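Local coordinates for conserved hypothetical protein (Streptococcus pneumoniae, PDB 2GK4), which is of unknown function but, as a DNA/pantothenate metabolism flavoprotein family member with a Rossmann-like fold, may act in coenzyme A biosynthesis, at residues V46-T51 and L63-I68. Numbering follows the deposited sequence. Where two conformers were deposited one is given.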
loop_
_atom_site.group_PDB
_atom_site.type_symbol
_atom_site.label_atom_id
_atom_site.label_comp_id
_atom_site.label_asym_id
_atom_site.label_seq_id
_atom_site.Cartn_x
_atom_site.Cartn_y
_atom_site.Cartn_z
ATOM N N VAL A 46 -15.786 -15.220 -16.911
ATOM C CA VAL A 46 -14.624 -15.084 -16.014
ATOM C C VAL A 46 -15.051 -14.418 -14.720
ATOM O O VAL A 46 -15.765 -13.421 -14.739
ATOM C CB VAL A 46 -13.498 -14.213 -16.635
ATOM C CG1 VAL A 46 -12.307 -14.056 -15.631
ATOM C CG2 VAL A 46 -13.022 -14.800 -17.970
ATOM N N CYS A 47 -14.579 -14.949 -13.597
ATOM C CA CYS A 47 -14.720 -14.264 -12.331
ATOM C C CYS A 47 -13.315 -13.849 -11.908
ATOM O O CYS A 47 -12.407 -14.706 -11.796
ATOM C CB CYS A 47 -15.357 -15.187 -11.293
ATOM S SG CYS A 47 -15.256 -14.484 -9.600
ATOM N N LEU A 48 -13.104 -12.544 -11.765
ATOM C CA LEU A 48 -11.776 -12.034 -11.414
ATOM C C LEU A 48 -11.729 -11.613 -9.959
ATOM O O LEU A 48 -12.474 -10.712 -9.550
ATOM C CB LEU A 48 -11.430 -10.808 -12.285
ATOM C CG LEU A 48 -10.103 -10.110 -11.953
ATOM C CD1 LEU A 48 -8.891 -11.028 -12.211
ATOM C CD2 LEU A 48 -9.950 -8.776 -12.721
ATOM N N ILE A 49 -10.867 -12.268 -9.187
ATOM C CA ILE A 49 -10.570 -11.850 -7.832
ATOM C C ILE A 49 -9.347 -10.953 -7.926
ATOM O O ILE A 49 -8.293 -11.359 -8.455
ATOM C CB ILE A 49 -10.276 -13.066 -6.931
ATOM C CG1 ILE A 49 -11.451 -14.052 -6.983
ATOM C CG2 ILE A 49 -9.930 -12.623 -5.487
ATOM C CD1 ILE A 49 -12.810 -13.438 -6.641
ATOM N N THR A 50 -9.493 -9.727 -7.448
ATOM C CA THR A 50 -8.431 -8.756 -7.609
ATOM C C THR A 50 -8.382 -7.775 -6.417
ATOM O O THR A 50 -9.029 -7.995 -5.385
ATOM C CB THR A 50 -8.565 -8.108 -9.030
ATOM O OG1 THR A 50 -7.413 -7.311 -9.341
ATOM C CG2 THR A 50 -9.890 -7.279 -9.123
ATOM N N THR A 51 -7.586 -6.722 -6.547
ATOM C CA THR A 51 -7.218 -5.895 -5.391
ATOM C C THR A 51 -7.309 -4.433 -5.805
ATOM O O THR A 51 -7.496 -4.117 -7.006
ATOM C CB THR A 51 -5.817 -6.299 -4.809
ATOM O OG1 THR A 51 -4.771 -6.054 -5.781
ATOM C CG2 THR A 51 -5.799 -7.755 -4.454
ATOM N N LEU A 63 -17.971 -10.826 -17.328
ATOM C CA LEU A 63 -17.000 -10.630 -16.254
ATOM C C LEU A 63 -17.677 -10.228 -14.950
ATOM O O LEU A 63 -18.532 -9.308 -14.918
ATOM C CB LEU A 63 -15.983 -9.569 -16.665
ATOM C CG LEU A 63 -14.921 -9.186 -15.634
ATOM C CD1 LEU A 63 -13.979 -10.373 -15.393
ATOM C CD2 LEU A 63 -14.178 -7.916 -16.123
ATOM N N SER A 64 -17.285 -10.914 -13.872
ATOM C CA SER A 64 -17.638 -10.505 -12.519
ATOM C C SER A 64 -16.333 -10.203 -11.796
ATOM O O SER A 64 -15.358 -10.952 -11.913
ATOM C CB SER A 64 -18.342 -11.627 -11.755
ATOM O OG SER A 64 -19.413 -12.161 -12.502
ATOM N N ILE A 65 -16.313 -9.107 -11.058
ATOM C CA ILE A 65 -15.103 -8.726 -10.327
ATOM C C ILE A 65 -15.399 -8.724 -8.834
ATOM O O ILE A 65 -16.447 -8.223 -8.402
ATOM C CB ILE A 65 -14.570 -7.352 -10.804
ATOM C CG1 ILE A 65 -14.170 -7.398 -12.291
ATOM C CG2 ILE A 65 -13.398 -6.847 -9.918
ATOM C CD1 ILE A 65 -13.623 -6.057 -12.822
ATOM N N ARG A 66 -14.487 -9.298 -8.059
ATOM C CA ARG A 66 -14.561 -9.203 -6.621
ATOM C C ARG A 66 -13.241 -8.622 -6.123
ATOM O O ARG A 66 -12.171 -9.149 -6.433
ATOM C CB ARG A 66 -14.811 -10.578 -6.021
ATOM C CG ARG A 66 -14.640 -10.608 -4.490
ATOM C CD ARG A 66 -15.889 -10.105 -3.761
ATOM N NE ARG A 66 -17.108 -10.756 -4.255
ATOM C CZ ARG A 66 -18.288 -10.749 -3.632
ATOM N NH1 ARG A 66 -18.439 -10.133 -2.464
ATOM N NH2 ARG A 66 -19.321 -11.369 -4.178
ATOM N N GLU A 67 -13.310 -7.519 -5.387
ATOM C CA GLU A 67 -12.117 -6.923 -4.841
ATOM C C GLU A 67 -11.909 -7.460 -3.417
ATOM O O GLU A 67 -12.871 -7.585 -2.639
ATOM C CB GLU A 67 -12.235 -5.395 -4.842
ATOM C CG GLU A 67 -10.953 -4.660 -5.084
ATOM C CD GLU A 67 -11.165 -3.258 -5.678
ATOM O OE1 GLU A 67 -10.188 -2.484 -5.716
ATOM O OE2 GLU A 67 -12.292 -2.927 -6.123
ATOM N N ILE A 68 -10.673 -7.821 -3.103
ATOM C CA ILE A 68 -10.315 -8.287 -1.767
ATOM C C ILE A 68 -9.152 -7.448 -1.267
ATOM O O ILE A 68 -8.548 -6.682 -2.034
ATOM C CB ILE A 68 -9.927 -9.775 -1.751
ATOM C CG1 ILE A 68 -8.694 -10.022 -2.644
ATOM C CG2 ILE A 68 -11.134 -10.646 -2.155
ATOM C CD1 ILE A 68 -7.937 -11.253 -2.288
HETATM O O HOH W 1 -18.646 -13.925 -14.362
#
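L63 pairs with V46 near the start of two neighbouring parallel strands. With CG anti to the backbone N (chi1 177°), its side chain brings CD1 across to the first strand, 4.0 Å from L48 CB and 4.1 Å from V46 CG1. Helix 30-41 covers this face through T36 and L40, which touch L63. S64, on the other face, gives its N-H to V46 O, and a water donates to that same oxygen while also hydrogen-bonding S64 OG, so the carbonyl accepts twice at the exposed margin. S64 O in turn accepts from L48 N at 2.8 Å. I65 returns to the face of L63; its CG2 presses on T50 CG2 at 3.6 Å, while T50 OG1 hydrogen-bonds S10 OG. R66 takes L48 O with its N-H and offers its own carbonyl to T50 N. Its CB packs 3.5 Å from I49 CD1 in one of two modelled conformers of I49, the side chains there running alongside each other before the arginine bends at chi2 and chi3 and carries its guanidinium away. E67 sends CG past T51 C at 3.7 Å; K56 NZ serves both T51 O, by a hydrogen bond, and E67 OE1, by a long, weak ion pair. At I68, the N-H reaches T50 O at 2.8 Å, and the side chain touches helix 71-81 at L74 and E77. S64 and R66 thus each give both N-H and carbonyl and I68 its N-H, the regular parallel pattern that adds the outermost strand 63-67 to the Rossmann-like sheet. These five nearly straight bonds fix the register whatever the side chains are, leaving the outer strand to carry apolar and polar residues alike on its more open side.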